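Proteasome protein (PDB 2P90) is of unknown function but belongs to the PAC2 family and may be connected with the proteasome. Local coordinates at residues N62-L66 / I67-S71; V96-N99 / D100-F104. All coordinates share one frame; numbering follows the deposited sequence.

Interaction 1: N62-L66 / I67-S71; sequences NNDEL and IDYRS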
loop_
_atom_site.group_PDB
_atom_site.type_symbol
_atom_site.label_atom_id
_atom_site.label_comp_id
_atom_site.label_asym_id
_atom_site.label_seq_id
_atom_site.Cartn_x
_atom_site.Cartn_y
_atom_site.Cartn_z
ATOM N N ASN B 62 0.602 -6.379 -17.943
ATOM C CA ASN B 62 0.522 -4.928 -17.818
ATOM C C ASN B 62 0.599 -4.512 -16.369
ATOM O O ASN B 62 -0.345 -4.720 -15.600
ATOM C CB ASN B 62 -0.780 -4.393 -18.444
ATOM C CG ASN B 62 -0.852 -2.844 -18.441
ATOM O OD1 ASN B 62 0.070 -2.148 -17.985
ATOM N ND2 ASN B 62 -1.920 -2.317 -18.972
ATOM N N ASN B 63 1.726 -3.923 -16.001
ATOM C CA ASN B 63 1.945 -3.372 -14.654
ATOM C C ASN B 63 0.992 -2.224 -14.233
ATOM O O ASN B 63 0.745 -2.018 -13.057
ATOM C CB ASN B 63 3.393 -2.919 -14.534
ATOM C CG ASN B 63 4.361 -4.080 -14.346
ATOM O OD1 ASN B 63 3.975 -5.270 -14.388
ATOM N ND2 ASN B 63 5.635 -3.737 -14.075
ATOM N N ASP B 64 0.435 -1.500 -15.187
ATOM C CA ASP B 64 -0.556 -0.462 -14.861
ATOM C C ASP B 64 -1.839 -1.065 -14.277
ATOM O O ASP B 64 -2.513 -0.421 -13.459
ATOM C CB ASP B 64 -0.855 0.421 -16.068
ATOM C CG ASP B 64 0.260 1.451 -16.351
ATOM O OD1 ASP B 64 1.234 1.609 -15.571
ATOM O OD2 ASP B 64 0.148 2.148 -17.369
ATOM N N GLU B 65 -2.142 -2.312 -14.665
ATOM C CA GLU B 65 -3.301 -3.002 -14.109
ATOM C C GLU B 65 -2.988 -3.668 -12.769
ATOM O O GLU B 65 -3.897 -3.900 -12.002
ATOM C CB GLU B 65 -3.871 -4.059 -15.096
ATOM C CG GLU B 65 -4.509 -3.490 -16.390
ATOM C CD GLU B 65 -5.782 -2.660 -16.162
ATOM O OE1 GLU B 65 -6.666 -3.023 -15.347
ATOM O OE2 GLU B 65 -5.913 -1.623 -16.826
ATOM N N LEU B 66 -1.704 -3.931 -12.489
ATOM C CA LEU B 66 -1.295 -4.951 -11.526
ATOM C C LEU B 66 -0.490 -4.462 -10.337
ATOM O O LEU B 66 -0.579 -5.056 -9.269
ATOM C CB LEU B 66 -0.596 -6.130 -12.237
ATOM C CG LEU B 66 -1.516 -6.992 -13.156
ATOM C CD1 LEU B 66 -0.715 -7.972 -14.049
ATOM C CD2 LEU B 66 -2.621 -7.748 -12.400
ATOM N N ILE B 67 0.207 -3.332 -10.495
ATOM C CA ILE B 67 1.220 -2.870 -9.531
ATOM C C ILE B 67 0.845 -1.522 -8.856
ATOM O O ILE B 67 0.386 -0.566 -9.522
ATOM C CB ILE B 67 2.623 -2.687 -10.254
ATOM C CG1 ILE B 67 3.127 -3.997 -10.926
ATOM C CG2 ILE B 67 3.678 -1.993 -9.357
ATOM C CD1 ILE B 67 3.361 -5.212 -10.007
ATOM N N ASP B 68 1.065 -1.465 -7.543
ATOM C CA ASP B 68 1.094 -0.208 -6.793
ATOM C C ASP B 68 2.527 0.280 -6.858
ATOM O O ASP B 68 3.382 -0.185 -6.134
ATOM C CB ASP B 68 0.699 -0.435 -5.313
ATOM C CG ASP B 68 0.672 0.880 -4.495
ATOM O OD1 ASP B 68 1.510 1.801 -4.735
ATOM O OD2 ASP B 68 -0.188 1.000 -3.594
ATOM N N TYR B 69 2.796 1.261 -7.708
ATOM C CA TYR B 69 4.195 1.606 -7.980
ATOM C C TYR B 69 4.837 2.353 -6.820
ATOM O O TYR B 69 6.073 2.337 -6.690
ATOM C CB TYR B 69 4.320 2.459 -9.208
ATOM C CG TYR B 69 3.994 1.831 -10.530
ATOM C CD1 TYR B 69 5.012 1.358 -11.366
ATOM C CD2 TYR B 69 2.672 1.780 -10.992
ATOM C CE1 TYR B 69 4.716 0.842 -12.633
ATOM C CE2 TYR B 69 2.375 1.260 -12.228
ATOM C CZ TYR B 69 3.391 0.798 -13.044
ATOM O OH TYR B 69 3.080 0.329 -14.296
ATOM N N ARG B 70 4.022 3.023 -6.007
ATOM C CA ARG B 70 4.556 3.681 -4.818
ATOM C C ARG B 70 4.958 2.682 -3.728
ATOM O O ARG B 70 5.888 2.954 -2.941
ATOM C CB ARG B 70 3.683 4.833 -4.298
ATOM C CG ARG B 70 3.833 6.124 -5.105
ATOM C CD ARG B 70 2.897 7.294 -4.598
ATOM N NE ARG B 70 3.503 7.999 -3.484
ATOM C CZ ARG B 70 3.170 7.868 -2.189
ATOM N NH1 ARG B 70 2.164 7.059 -1.792
ATOM N NH2 ARG B 70 3.874 8.560 -1.280
ATOM N N SER B 71 4.310 1.517 -3.690
ATOM C CA SER B 71 4.866 0.403 -2.867
ATOM C C SER B 71 6.140 -0.226 -3.443
ATOM O O SER B 71 7.011 -0.576 -2.680
ATOM C CB SER B 71 3.874 -0.725 -2.599
ATOM O OG SER B 71 2.569 -0.233 -2.495
HETATM O O HOH W 1 -1.319 0.414 -11.330
#

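Interaction 2: V96-N99 / D100-F104; sequences VRDN and DNKPF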
loop_
_atom_site.group_PDB
_atom_site.type_symbol
_atom_site.label_atom_id
_atom_site.label_comp_id
_atom_site.label_asym_id
_atom_site.label_seq_id
_atom_site.Cartn_x
_atom_site.Cartn_y
_atom_site.Cartn_z
ATOM N N VAL B 96 11.344 -21.648 -21.433
ATOM C CA VAL B 96 12.749 -21.863 -21.062
ATOM C C VAL B 96 13.170 -23.288 -21.486
ATOM O O VAL B 96 12.392 -24.230 -21.374
ATOM C CB VAL B 96 13.006 -21.619 -19.521
ATOM C CG1 VAL B 96 14.526 -21.659 -19.187
ATOM C CG2 VAL B 96 12.359 -20.281 -19.021
ATOM N N ARG B 97 14.393 -23.452 -21.966
ATOM C CA ARG B 97 14.855 -24.799 -22.312
ATOM C C ARG B 97 16.018 -25.271 -21.437
ATOM O O ARG B 97 17.026 -24.557 -21.287
ATOM C CB ARG B 97 15.166 -24.887 -23.820
ATOM C CG ARG B 97 13.878 -24.926 -24.642
ATOM C CD ARG B 97 14.095 -24.572 -26.086
ATOM N NE ARG B 97 12.837 -24.270 -26.783
ATOM C CZ ARG B 97 11.961 -25.172 -27.241
ATOM N NH1 ARG B 97 10.873 -24.761 -27.871
ATOM N NH2 ARG B 97 12.153 -26.479 -27.077
ATOM N N ASP B 98 15.855 -26.452 -20.840
ATOM C CA ASP B 98 16.909 -27.057 -20.003
ATOM C C ASP B 98 18.151 -27.493 -20.815
ATOM O O ASP B 98 18.225 -27.260 -22.033
ATOM C CB ASP B 98 16.364 -28.208 -19.150
ATOM C CG ASP B 98 16.036 -29.480 -19.965
ATOM O OD1 ASP B 98 16.364 -29.576 -21.190
ATOM O OD2 ASP B 98 15.440 -30.403 -19.351
ATOM N N ASN B 99 19.120 -28.120 -20.138
ATOM C CA ASN B 99 20.381 -28.521 -20.792
ATOM C C ASN B 99 20.184 -29.452 -22.027
ATOM O O ASN B 99 21.009 -29.474 -22.940
ATOM C CB ASN B 99 21.313 -29.159 -19.779
ATOM C CG ASN B 99 21.967 -28.145 -18.855
ATOM O OD1 ASN B 99 22.205 -26.992 -19.233
ATOM N ND2 ASN B 99 22.296 -28.590 -17.632
ATOM N N ASP B 100 19.073 -30.184 -22.051
ATOM C CA ASP B 100 18.696 -31.025 -23.200
ATOM C C ASP B 100 17.729 -30.348 -24.175
ATOM O O ASP B 100 17.119 -31.016 -25.010
ATOM C CB ASP B 100 18.072 -32.334 -22.689
ATOM C CG ASP B 100 19.050 -33.141 -21.844
ATOM O OD1 ASP B 100 20.174 -33.423 -22.340
ATOM O OD2 ASP B 100 18.709 -33.465 -20.684
ATOM N N ASN B 101 17.563 -29.030 -24.053
ATOM C CA ASN B 101 16.633 -28.285 -24.916
ATOM C C ASN B 101 15.154 -28.718 -24.717
ATOM O O ASN B 101 14.299 -28.488 -25.572
ATOM C CB ASN B 101 17.084 -28.393 -26.386
ATOM C CG ASN B 101 16.457 -27.342 -27.282
ATOM O OD1 ASN B 101 16.763 -26.140 -27.167
ATOM N ND2 ASN B 101 15.580 -27.786 -28.202
ATOM N N LYS B 102 14.864 -29.337 -23.572
ATOM C CA LYS B 102 13.490 -29.651 -23.200
ATOM C C LYS B 102 12.758 -28.395 -22.651
ATOM O O LYS B 102 13.243 -27.761 -21.683
ATOM C CB LYS B 102 13.475 -30.754 -22.150
ATOM C CG LYS B 102 12.081 -31.270 -21.823
ATOM C CD LYS B 102 12.101 -32.318 -20.725
ATOM C CE LYS B 102 10.707 -32.412 -20.109
ATOM N NZ LYS B 102 10.424 -33.722 -19.459
ATOM N N PRO B 103 11.608 -28.023 -23.271
ATOM C CA PRO B 103 10.919 -26.786 -22.873
ATOM C C PRO B 103 10.166 -26.877 -21.549
ATOM O O PRO B 103 9.560 -27.893 -21.236
ATOM C CB PRO B 103 9.919 -26.544 -24.025
ATOM C CG PRO B 103 9.652 -27.932 -24.608
ATOM C CD PRO B 103 10.924 -28.710 -24.393
ATOM N N PHE B 104 10.226 -25.800 -20.776
ATOM C CA PHE B 104 9.250 -25.576 -19.723
ATOM C C PHE B 104 8.858 -24.101 -19.669
ATOM O O PHE B 104 9.474 -23.224 -20.306
ATOM C CB PHE B 104 9.735 -26.073 -18.353
ATOM C CG PHE B 104 10.958 -25.363 -17.837
ATOM C CD1 PHE B 104 10.839 -24.377 -16.856
ATOM C CD2 PHE B 104 12.232 -25.695 -18.320
ATOM C CE1 PHE B 104 11.977 -23.737 -16.347
ATOM C CE2 PHE B 104 13.378 -25.071 -17.838
ATOM C CZ PHE B 104 13.257 -24.078 -16.848
#

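Interaction 1: N62-L66 / I67-S71
The ring of Tyr69 meets the carboxylate of Asp64 at its hydroxyl end, the two planes turned 68° apart, while Ile67 CG2 lies 4.0 Å above one ring face, offset toward the rim. Tyr69 OH donates to Asp64 OD1 at 2.6 Å, reaching that oxygen on its anti side, 27° out of the carboxylate plane. The other oxygen, Asp64 OD2, accepts from Asp118 N of the second subunit, so the carboxylate is held through both oxygens, which should restrict its rotation. Asn63 CB sits 3.3 Å from Tyr69 OH. Next to it the side chains of Asn63 and Ile67 run side by side in the same direction, with Asn63 CG 3.6 Å from Ile67 CG1. Asn63 ND2 bonds to Leu89 O.

A short extended link, Ile67-Asp68, joins two short helical segments, each opened by an N-cap. Asn62 OD1 accepts from Asp64 N at 2.9 Å ahead of the first, which is weakly bonded; Asp68 OD1 accepts from Ser71 N at 3.0 Å ahead of the second. Asp68 CG stands anti to its own nitrogen (chi1 -178°), which carries the carboxylate forward to the helix start. Between the caps, Asn63 O takes two donors from the same face of its plane, Ile67 N at 2.9 Å and Leu66 N at 3.2 Å. A water donates to both oxygens as it ties Asp64 O of the first helical turn to Ile67 O of the link. Beyond it Arg70 forms salt bridges with Glu111 and Asp113 of the second subunit.

Interaction 2: V96-N99 / D100-F104
Val96 to Phe104 form the closed end of a beta hairpin joining antiparallel strands 92-97 and 103-108 of the main sheet. Val96 and Phe104 are a hydrogen-bonded pair, with Val96 N to Phe104 O and Phe104 N to Val96 O both at 2.7 Å and nearly straight. Arg97 and Pro103 follow as a non-hydrogen-bonded pair. The loop is a type I turn from Asp98 to Asn101 with a G1-type bulge: the backbone of Asn101 is in the left-handed helical region, its N donates to Asp98 O at 2.8 Å, and Asp98 N reaches Lys102 O at 3.0 Å.

Asp98 also braces the turn from within. With CG between its own nitrogen and carbonyl carbon (chi1 72°), OD1 accepts from Lys102 N at 2.8 Å, from above the carboxylate plane, and weakly from Asp100 N. On one sheet face Val96 CB lies over one face of the Phe104 ring in a CH-pi contact, 3.9 Å from the centroid, and Val96 CG1 touches Phe104 CZ. On the other, Pro103 CB lies over one face of the Arg97 guanidinium, whose NH2 makes a weak in-plane bond to Asn101 O (3.3 Å); Arg97 NH1 bonds to Ser19 O.

Asp98 OD2 and Asn99 ND2 both bond to Asn228 in the connection between helices 211-225 and 232-250, while strands 54-61 and 27-33 flank the hairpin on either side in the sheet.

In the fold
Interactions 1 and 2 do not touch: their centres are 31 Å apart and their nearest atoms about 18 Å apart. Strand 54-61 spans the gap. It begins beside the hairpin, where Asp54 shares a backbone hydrogen bond with Arg97, and runs on to Asn62, where interaction 1 starts. Strand 103-108 leaves interaction 2 and leads back toward interaction 1, since Pro110 and Asp113 beyond it touch Ile67. The two contacts therefore lie near opposite ends of strands 54-61 and 103-108. Their surroundings differ: 62-71 lies largely against the second subunit of the three-chain assembly, with Asp68 also close to Asp68 of the third, whereas no other chain touches 96-104.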